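PDB 4RY1: periplasmic solute binding protein from Pectobacterium atrosepticum, which probably binds a sugar in the periplasm and hands it to an ABC-type import system. Local coordinates for residues 117-125 and 265-273; 125-133 and 144-152. One frame throughout, in Å; residues are numbered along the deposited sequence.

Contact 1 (117-125 and 265-273). With GOL (glycerol), chain D.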
loop_
_atom_site.group_PDB
_atom_site.type_symbol
_atom_site.label_atom_id
_atom_site.label_comp_id
_atom_site.label_asym_id
_atom_site.label_seq_id
_atom_site.Cartn_x
_atom_site.Cartn_y
_atom_site.Cartn_z
ATOM N N SER A 117 -2.205 -0.849 -6.574
ATOM C CA SER A 117 -1.383 0.191 -7.177
ATOM C C SER A 117 -1.638 1.494 -6.476
ATOM O O SER A 117 -2.749 1.728 -5.974
ATOM C CB SER A 117 -1.703 0.352 -8.661
ATOM O OG SER A 117 -1.528 -0.866 -9.361
ATOM N N ARG A 118 -0.611 2.343 -6.455
ATOM C CA ARG A 118 -0.779 3.731 -6.021
ATOM C C ARG A 118 -1.510 4.525 -7.121
ATOM O O ARG A 118 -1.120 4.481 -8.287
ATOM C CB ARG A 118 0.569 4.416 -5.782
ATOM C CG ARG A 118 1.368 3.979 -4.572
ATOM C CD ARG A 118 0.808 4.559 -3.293
ATOM N NE ARG A 118 1.642 4.251 -2.131
ATOM C CZ ARG A 118 1.419 4.677 -0.900
ATOM N NH1 ARG A 118 0.399 5.467 -0.616
ATOM N NH2 ARG A 118 2.217 4.275 0.079
ATOM N N SER A 119 -2.544 5.267 -6.754
ATOM C CA SER A 119 -3.222 6.146 -7.699
ATOM C C SER A 119 -3.850 7.316 -6.949
ATOM O O SER A 119 -3.967 7.308 -5.733
ATOM C CB SER A 119 -4.211 5.366 -8.554
ATOM O OG SER A 119 -5.188 4.715 -7.760
ATOM N N MET A 120 -4.158 8.373 -7.688
ATOM C CA MET A 120 -4.821 9.524 -7.104
ATOM C C MET A 120 -6.319 9.318 -6.915
ATOM O O MET A 120 -7.029 8.876 -7.827
ATOM C CB MET A 120 -4.588 10.747 -7.976
ATOM C CG MET A 120 -3.172 11.259 -7.871
ATOM S SD MET A 120 -2.703 11.898 -6.242
ATOM C CE MET A 120 -1.153 12.655 -6.728
ATOM N N ILE A 121 -6.796 9.699 -5.742
ATOM C CA ILE A 121 -8.209 9.751 -5.412
ATOM C C ILE A 121 -8.456 11.234 -5.111
ATOM O O ILE A 121 -7.776 11.818 -4.279
ATOM C CB ILE A 121 -8.550 8.863 -4.199
ATOM C CG1 ILE A 121 -8.196 7.414 -4.514
ATOM C CG2 ILE A 121 -10.015 9.021 -3.819
ATOM C CD1 ILE A 121 -9.143 6.791 -5.499
ATOM N N TYR A 122 -9.414 11.841 -5.799
ATOM C CA TYR A 122 -9.690 13.257 -5.662
ATOM C C TYR A 122 -11.107 13.508 -5.203
ATOM O O TYR A 122 -12.023 12.754 -5.533
ATOM C CB TYR A 122 -9.474 13.970 -6.997
ATOM C CG TYR A 122 -8.060 14.033 -7.514
ATOM C CD1 TYR A 122 -7.021 14.541 -6.723
ATOM C CD2 TYR A 122 -7.755 13.650 -8.830
ATOM C CE1 TYR A 122 -5.730 14.660 -7.223
ATOM C CE2 TYR A 122 -6.464 13.762 -9.333
ATOM C CZ TYR A 122 -5.450 14.254 -8.540
ATOM O OH TYR A 122 -4.164 14.400 -9.037
ATOM N N ASN A 123 -11.272 14.614 -4.479
ATOM C CA ASN A 123 -12.577 15.110 -4.069
ATOM C C ASN A 123 -13.091 16.034 -5.168
ATOM O O ASN A 123 -12.658 17.186 -5.317
ATOM C CB ASN A 123 -12.502 15.861 -2.743
ATOM C CG ASN A 123 -13.877 16.230 -2.216
ATOM O OD1 ASN A 123 -14.736 16.663 -2.988
ATOM N ND2 ASN A 123 -14.108 16.028 -0.919
ATOM N N LYS A 124 -14.003 15.492 -5.953
ATOM C CA LYS A 124 -14.509 16.194 -7.138
ATOM C C LYS A 124 -15.072 17.578 -6.816
ATOM O O LYS A 124 -14.839 18.552 -7.534
ATOM C CB LYS A 124 -15.592 15.362 -7.811
ATOM C CG LYS A 124 -16.248 16.055 -8.997
ATOM C CD LYS A 124 -17.371 15.195 -9.579
ATOM C CE LYS A 124 -18.341 15.965 -10.458
ATOM N NZ LYS A 124 -17.637 16.529 -11.633
ATOM N N THR A 125 -15.830 17.643 -5.734
ATOM C CA THR A 125 -16.517 18.879 -5.348
ATOM C C THR A 125 -15.509 20.007 -5.140
ATOM O O THR A 125 -15.647 21.113 -5.656
ATOM C CB THR A 125 -17.363 18.663 -4.085
ATOM O OG1 THR A 125 -18.264 17.574 -4.313
ATOM C CG2 THR A 125 -18.172 19.910 -3.716
ATOM N N VAL A 265 -18.149 13.158 -3.071
ATOM C CA VAL A 265 -17.814 12.473 -4.322
ATOM C C VAL A 265 -16.301 12.382 -4.461
ATOM O O VAL A 265 -15.634 13.393 -4.716
ATOM C CB VAL A 265 -18.398 13.183 -5.560
ATOM C CG1 VAL A 265 -17.956 12.466 -6.839
ATOM C CG2 VAL A 265 -19.924 13.242 -5.476
ATOM N N LEU A 266 -15.798 11.157 -4.297
ATOM C CA LEU A 266 -14.398 10.817 -4.550
ATOM C C LEU A 266 -14.297 10.095 -5.906
ATOM O O LEU A 266 -15.128 9.240 -6.213
ATOM C CB LEU A 266 -13.837 9.936 -3.432
ATOM C CG LEU A 266 -13.760 10.603 -2.051
ATOM C CD1 LEU A 266 -13.183 9.618 -1.055
ATOM C CD2 LEU A 266 -12.961 11.905 -2.015
ATOM N N GLU A 267 -13.282 10.453 -6.689
ATOM C CA GLU A 267 -13.047 9.888 -8.013
ATOM C C GLU A 267 -11.593 9.515 -8.247
ATOM O O GLU A 267 -10.669 10.123 -7.711
ATOM C CB GLU A 267 -13.445 10.880 -9.114
ATOM C CG GLU A 267 -14.871 11.372 -9.071
ATOM C CD GLU A 267 -15.204 12.234 -10.279
ATOM O OE1 GLU A 267 -14.417 13.160 -10.601
ATOM O OE2 GLU A 267 -16.256 11.970 -10.905
ATOM N N THR A 268 -11.408 8.505 -9.087
ATOM C CA THR A 268 -10.093 8.122 -9.564
ATOM C C THR A 268 -9.577 9.211 -10.524
ATOM O O THR A 268 -10.314 9.677 -11.385
ATOM C CB THR A 268 -10.120 6.720 -10.231
ATOM O OG1 THR A 268 -8.787 6.305 -10.555
ATOM C CG2 THR A 268 -10.970 6.704 -11.478
ATOM N N GLY A 269 -8.331 9.630 -10.332
ATOM C CA GLY A 269 -7.717 10.715 -11.100
ATOM C C GLY A 269 -6.630 10.246 -12.064
ATOM O O GLY A 269 -6.090 9.155 -11.927
ATOM N N PRO A 270 -6.288 11.074 -13.056
ATOM C CA PRO A 270 -5.243 10.702 -14.006
ATOM C C PRO A 270 -3.911 10.347 -13.370
ATOM O O PRO A 270 -3.548 10.857 -12.316
ATOM C CB PRO A 270 -5.094 11.956 -14.873
ATOM C CG PRO A 270 -6.368 12.688 -14.696
ATOM C CD PRO A 270 -6.773 12.438 -13.284
ATOM N N PHE A 271 -3.202 9.454 -14.052
ATOM C CA PHE A 271 -1.857 9.097 -13.673
ATOM C C PHE A 271 -0.898 10.173 -14.158
ATOM O O PHE A 271 -0.561 10.259 -15.337
ATOM C CB PHE A 271 -1.496 7.723 -14.208
ATOM C CG PHE A 271 -2.181 6.630 -13.455
ATOM C CD1 PHE A 271 -3.489 6.300 -13.739
ATOM C CD2 PHE A 271 -1.548 5.982 -12.439
ATOM C CE1 PHE A 271 -4.151 5.317 -13.034
ATOM C CE2 PHE A 271 -2.211 5.006 -11.707
ATOM C CZ PHE A 271 -3.505 4.657 -12.023
ATOM N N ILE A 272 -0.462 10.991 -13.218
ATOM C CA ILE A 272 0.349 12.169 -13.533
ATOM C C ILE A 272 1.676 11.715 -14.142
ATOM O O ILE A 272 2.392 10.896 -13.576
ATOM C CB ILE A 272 0.591 13.046 -12.289
ATOM C CG1 ILE A 272 -0.762 13.461 -11.691
ATOM C CG2 ILE A 272 1.429 14.271 -12.650
ATOM C CD1 ILE A 272 -0.646 14.115 -10.334
ATOM N N THR A 273 2.021 12.295 -15.281
ATOM C CA THR A 273 3.211 11.859 -16.021
ATOM C C THR A 273 3.972 13.034 -16.623
ATOM O O THR A 273 3.375 14.025 -17.035
ATOM C CB THR A 273 2.817 10.885 -17.142
ATOM O OG1 THR A 273 2.014 9.831 -16.592
ATOM C CG2 THR A 273 4.014 10.254 -17.782
HETATM C C1 GOL D . -14.019 15.402 -13.102
HETATM O O1 GOL D . -15.211 15.114 -12.374
HETATM C C2 GOL D . -13.799 16.912 -13.204
HETATM O O2 GOL D . -14.833 17.638 -12.525
HETATM C C3 GOL D . -12.427 17.252 -12.632
HETATM O O3 GOL D . -11.519 17.363 -13.750
HETATM O O HOH W 1 -7.464 6.119 -8.299
HETATM O O HOH W 2 -3.779 8.185 -10.639
HETATM O O HOH W 3 -4.178 13.438 -11.527
HETATM O O HOH W 4 -17.247 15.801 -2.411
#
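Tyr122 and Glu267 form the hydrogen-bonded pair of a short antiparallel ladder, in which strand 266-268 borders the long strand 107-123 in the mixed sheet of this periplasmic binding-protein fold. Their backbones bond both ways: Tyr122 N gives to Glu267 O at 2.9 Å with an N-H...O angle of 168°, and Glu267 N returns the bond to Tyr122 O. Two more backbone bonds flank the ladder, Gly269 N to Met120 O and Lys124 N to Val265 O, the latter at the start of the helix whose N-cap is Asn123, by a weak bond to Thr126 N.

Apolar contacts lie on both faces. Ile121 CG2 meets Leu266 CB at 3.9 Å. On the other face Tyr122 CD2 is 3.7 Å from Gly269 CA; with no side chain there, the ring can lie close to the backbone. Past the strand's end, Phe271 CZ reaches Ser119 CB at 3.6 Å.

One water joins Ser119 OG, Met120 O and Thr268 OG1. Lys124, also salt-bridged to Asp128, and Glu267, also bonded to Tyr134, grip a glycerol probably left from crystallisation. Extended as far as CE, Lys124 bends at its last torsion (chi4 62°), bringing NZ to glycerol O1 at 2.9 Å; that hydroxyl donates to Glu267 OE1 at 2.8 Å.

Contact 2 (125-133 and 144-152)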
loop_
_atom_site.group_PDB
_atom_site.type_symbol
_atom_site.label_atom_id
_atom_site.label_comp_id
_atom_site.label_asym_id
_atom_site.label_seq_id
_atom_site.Cartn_x
_atom_site.Cartn_y
_atom_site.Cartn_z
ATOM N N THR A 125 -15.830 17.643 -5.734
ATOM C CA THR A 125 -16.517 18.879 -5.348
ATOM C C THR A 125 -15.509 20.007 -5.140
ATOM O O THR A 125 -15.647 21.113 -5.656
ATOM C CB THR A 125 -17.363 18.663 -4.085
ATOM O OG1 THR A 125 -18.264 17.574 -4.313
ATOM C CG2 THR A 125 -18.172 19.910 -3.716
ATOM N N THR A 126 -14.473 19.705 -4.388
ATOM C CA THR A 126 -13.422 20.695 -4.130
ATOM C C THR A 126 -12.675 21.179 -5.389
ATOM O O THR A 126 -12.481 22.380 -5.577
ATOM C CB THR A 126 -12.426 20.176 -3.095
ATOM O OG1 THR A 126 -13.151 19.659 -1.973
ATOM C CG2 THR A 126 -11.527 21.307 -2.652
ATOM N N TRP A 127 -12.240 20.248 -6.235
ATOM C CA TRP A 127 -11.565 20.610 -7.493
ATOM C C TRP A 127 -12.463 21.481 -8.399
ATOM O O TRP A 127 -12.006 22.469 -8.990
ATOM C CB TRP A 127 -11.108 19.336 -8.235
ATOM C CG TRP A 127 -9.848 18.740 -7.631
ATOM C CD1 TRP A 127 -9.760 17.936 -6.496
ATOM C CD2 TRP A 127 -8.495 18.945 -8.079
ATOM N NE1 TRP A 127 -8.453 17.619 -6.258
ATOM C CE2 TRP A 127 -7.654 18.223 -7.197
ATOM C CE3 TRP A 127 -7.906 19.657 -9.137
ATOM C CZ2 TRP A 127 -6.272 18.198 -7.332
ATOM C CZ3 TRP A 127 -6.512 19.627 -9.266
ATOM C CH2 TRP A 127 -5.716 18.899 -8.363
ATOM N N ASP A 128 -13.734 21.105 -8.485
ATOM C CA ASP A 128 -14.757 21.861 -9.247
ATOM C C ASP A 128 -14.955 23.272 -8.649
ATOM O O ASP A 128 -15.018 24.260 -9.384
ATOM C CB ASP A 128 -16.101 21.105 -9.287
ATOM C CG ASP A 128 -16.093 19.918 -10.248
ATOM O OD1 ASP A 128 -15.124 19.772 -11.025
ATOM O OD2 ASP A 128 -17.066 19.137 -10.216
ATOM N N ASN A 129 -15.011 23.370 -7.321
ATOM C CA ASN A 129 -15.118 24.681 -6.647
ATOM C C ASN A 129 -13.891 25.583 -6.887
ATOM O O ASN A 129 -14.022 26.795 -7.026
ATOM C CB ASN A 129 -15.381 24.516 -5.143
ATOM C CG ASN A 129 -16.765 23.955 -4.835
ATOM O OD1 ASN A 129 -17.654 23.911 -5.695
ATOM N ND2 ASN A 129 -16.968 23.562 -3.586
ATOM N N ALA A 130 -12.708 24.982 -6.919
ATOM C CA ALA A 130 -11.470 25.701 -7.295
ATOM C C ALA A 130 -11.402 26.094 -8.776
ATOM O O ALA A 130 -10.618 26.957 -9.145
ATOM C CB ALA A 130 -10.245 24.868 -6.949
ATOM N N GLY A 131 -12.171 25.404 -9.619
ATOM C CA GLY A 131 -12.131 25.589 -11.082
ATOM C C GLY A 131 -10.925 24.993 -11.798
ATOM O O GLY A 131 -10.522 25.462 -12.865
ATOM N N VAL A 132 -10.357 23.949 -11.201
ATOM C CA VAL A 132 -9.169 23.301 -11.725
ATOM C C VAL A 132 -9.517 21.878 -12.146
ATOM O O VAL A 132 -10.163 21.124 -11.417
ATOM C CB VAL A 132 -8.028 23.292 -10.681
ATOM C CG1 VAL A 132 -6.756 22.696 -11.268
ATOM C CG2 VAL A 132 -7.752 24.712 -10.188
ATOM N N ALA A 133 -9.093 21.541 -13.354
ATOM C CA ALA A 133 -9.193 20.185 -13.855
ATOM C C ALA A 133 -8.162 19.289 -13.179
ATOM O O ALA A 133 -7.078 19.732 -12.810
ATOM C CB ALA A 133 -8.986 20.174 -15.363
ATOM N N ALA A 144 -1.927 23.873 -9.818
ATOM C CA ALA A 144 -3.205 23.795 -9.078
ATOM C C ALA A 144 -3.152 24.390 -7.674
ATOM O O ALA A 144 -4.153 24.942 -7.189
ATOM C CB ALA A 144 -3.684 22.361 -8.967
ATOM N N GLY A 145 -2.006 24.235 -7.016
ATOM C CA GLY A 145 -1.835 24.683 -5.623
ATOM C C GLY A 145 -2.184 26.158 -5.389
ATOM O O GLY A 145 -3.020 26.483 -4.534
ATOM N N PRO A 146 -1.533 27.077 -6.129
ATOM C CA PRO A 146 -1.814 28.507 -5.927
ATOM C C PRO A 146 -3.238 28.879 -6.240
ATOM O O PRO A 146 -3.800 29.798 -5.629
ATOM C CB PRO A 146 -0.881 29.181 -6.926
ATOM C CG PRO A 146 0.274 28.243 -7.009
ATOM C CD PRO A 146 -0.353 26.884 -6.987
ATOM N N VAL A 147 -3.825 28.179 -7.198
ATOM C CA VAL A 147 -5.209 28.419 -7.557
ATOM C C VAL A 147 -6.157 28.029 -6.405
ATOM O O VAL A 147 -7.074 28.779 -6.037
ATOM C CB VAL A 147 -5.603 27.727 -8.862
ATOM C CG1 VAL A 147 -7.074 27.944 -9.129
ATOM C CG2 VAL A 147 -4.767 28.225 -10.048
ATOM N N PHE A 148 -5.945 26.847 -5.842
ATOM C CA PHE A 148 -6.714 26.432 -4.656
ATOM C C PHE A 148 -6.639 27.493 -3.554
ATOM O O PHE A 148 -7.664 27.902 -2.985
ATOM C CB PHE A 148 -6.187 25.101 -4.103
ATOM C CG PHE A 148 -6.897 23.875 -4.649
ATOM C CD1 PHE A 148 -6.955 23.609 -6.011
ATOM C CD2 PHE A 148 -7.474 22.959 -3.781
ATOM C CE1 PHE A 148 -7.608 22.468 -6.492
ATOM C CE2 PHE A 148 -8.130 21.823 -4.248
ATOM C CZ PHE A 148 -8.195 21.570 -5.609
ATOM N N LYS A 149 -5.412 27.901 -3.263
ATOM C CA LYS A 149 -5.111 28.856 -2.193
ATOM C C LYS A 149 -5.834 30.189 -2.429
ATOM O O LYS A 149 -6.508 30.706 -1.543
ATOM C CB LYS A 149 -3.601 29.101 -2.109
ATOM C CG LYS A 149 -3.186 29.941 -0.919
ATOM C CD LYS A 149 -1.707 30.255 -0.928
ATOM C CE LYS A 149 -1.388 31.081 0.302
ATOM N NZ LYS A 149 0.069 31.211 0.533
ATOM N N GLN A 150 -5.711 30.716 -3.639
ATOM C CA GLN A 150 -6.299 32.023 -3.959
ATOM C C GLN A 150 -7.824 31.939 -4.006
ATOM O O GLN A 150 -8.542 32.812 -3.494
ATOM C CB GLN A 150 -5.760 32.560 -5.290
ATOM C CG GLN A 150 -6.390 33.887 -5.736
ATOM C CD GLN A 150 -6.159 35.034 -4.761
ATOM O OE1 GLN A 150 -5.130 35.102 -4.086
ATOM N NE2 GLN A 150 -7.116 35.954 -4.699
ATOM N N LYS A 151 -8.321 30.885 -4.627
ATOM C CA LYS A 151 -9.745 30.772 -4.911
ATOM C C LYS A 151 -10.571 30.273 -3.723
ATOM O O LYS A 151 -11.677 30.761 -3.464
ATOM C CB LYS A 151 -9.986 29.893 -6.138
ATOM C CG LYS A 151 -11.453 29.803 -6.507
ATOM C CD LYS A 151 -11.702 30.060 -7.978
ATOM C CE LYS A 151 -13.189 30.218 -8.238
ATOM N NZ LYS A 151 -13.561 29.793 -9.612
ATOM N N LEU A 152 -10.031 29.305 -2.997
ATOM C CA LEU A 152 -10.790 28.654 -1.935
ATOM C C LEU A 152 -10.305 29.047 -0.549
ATOM O O LEU A 152 -11.066 29.003 0.424
ATOM C CB LEU A 152 -10.723 27.135 -2.107
ATOM C CG LEU A 152 -11.412 26.583 -3.358
ATOM C CD1 LEU A 152 -11.460 25.066 -3.262
ATOM C CD2 LEU A 152 -12.816 27.145 -3.551
HETATM O O HOH W 5 -15.482 27.430 -9.786
#
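Phe148 drives the edge of its ring into the face of Trp127: CZ stands over the indole, 3.6 Å from Trp127 CD2, in an edge-to-face pair whose planes meet at 72°. The Phe148 side chain is turned about 30° past the staggered position near -60° (chi1 -92°), with the ring end lying over Trp127 and against Ala130. Its own face receives the methyl of Ala130, a CH-pi contact with CB 3.9 Å from the ring centroid; so small a residue lets the backbones come within 5.5 Å, measured from Ala130 CA to Phe148 CA. Thr126 CG2 also touches Phe148 CE2.

The consecutive helices cross steeply, the axes of 125-130 and 144-152 lying at 78°. Leu152 lays CD1 against Thr126 CG2 and Ala130 CB, its branched end filling the angle between the helices. Beyond a Schellman motif at Gly131, whose positive phi suits glycine, the chain turns Val132 inward: CG1 rests on Ala144 CB, and CG2 meets Val147 CG1 tightly at 3.5 Å.

Lys151 runs its methylene chain past the carbonyl end of the first helix, CD 3.5 Å from Ala130 O, and a water links its NZ to Asn129 O. Aromatic and aliphatic packing thus joins the helices inside, while the lysine's charge stays at the exposed margin, near the partly negative C-terminal end of the helix, which it probably favours.

In the fold
Helix 124-130 ties the two contacts together: it starts where the strand of contact 1 ends and supplies one wall of contact 2, and the segments share Thr125. The centres lie about 15 Å apart, yet the contacts touch directly, Tyr122 CD1 packing 3.4 Å from Trp127 NE1. Tyr134 bridges them further, stacking on Tyr122 and meeting Trp127 edge-to-face. Along the chain, contact 2 is nested within the loop closed by contact 1. The glycerol held by Lys124 and Glu267 also bonds to Asp128, which forms a salt bridge with Lys124, but this solvent molecule does not by itself identify the sugar site. Contact 2 is farther out, about 28 Å from the chain centre against 15 Å.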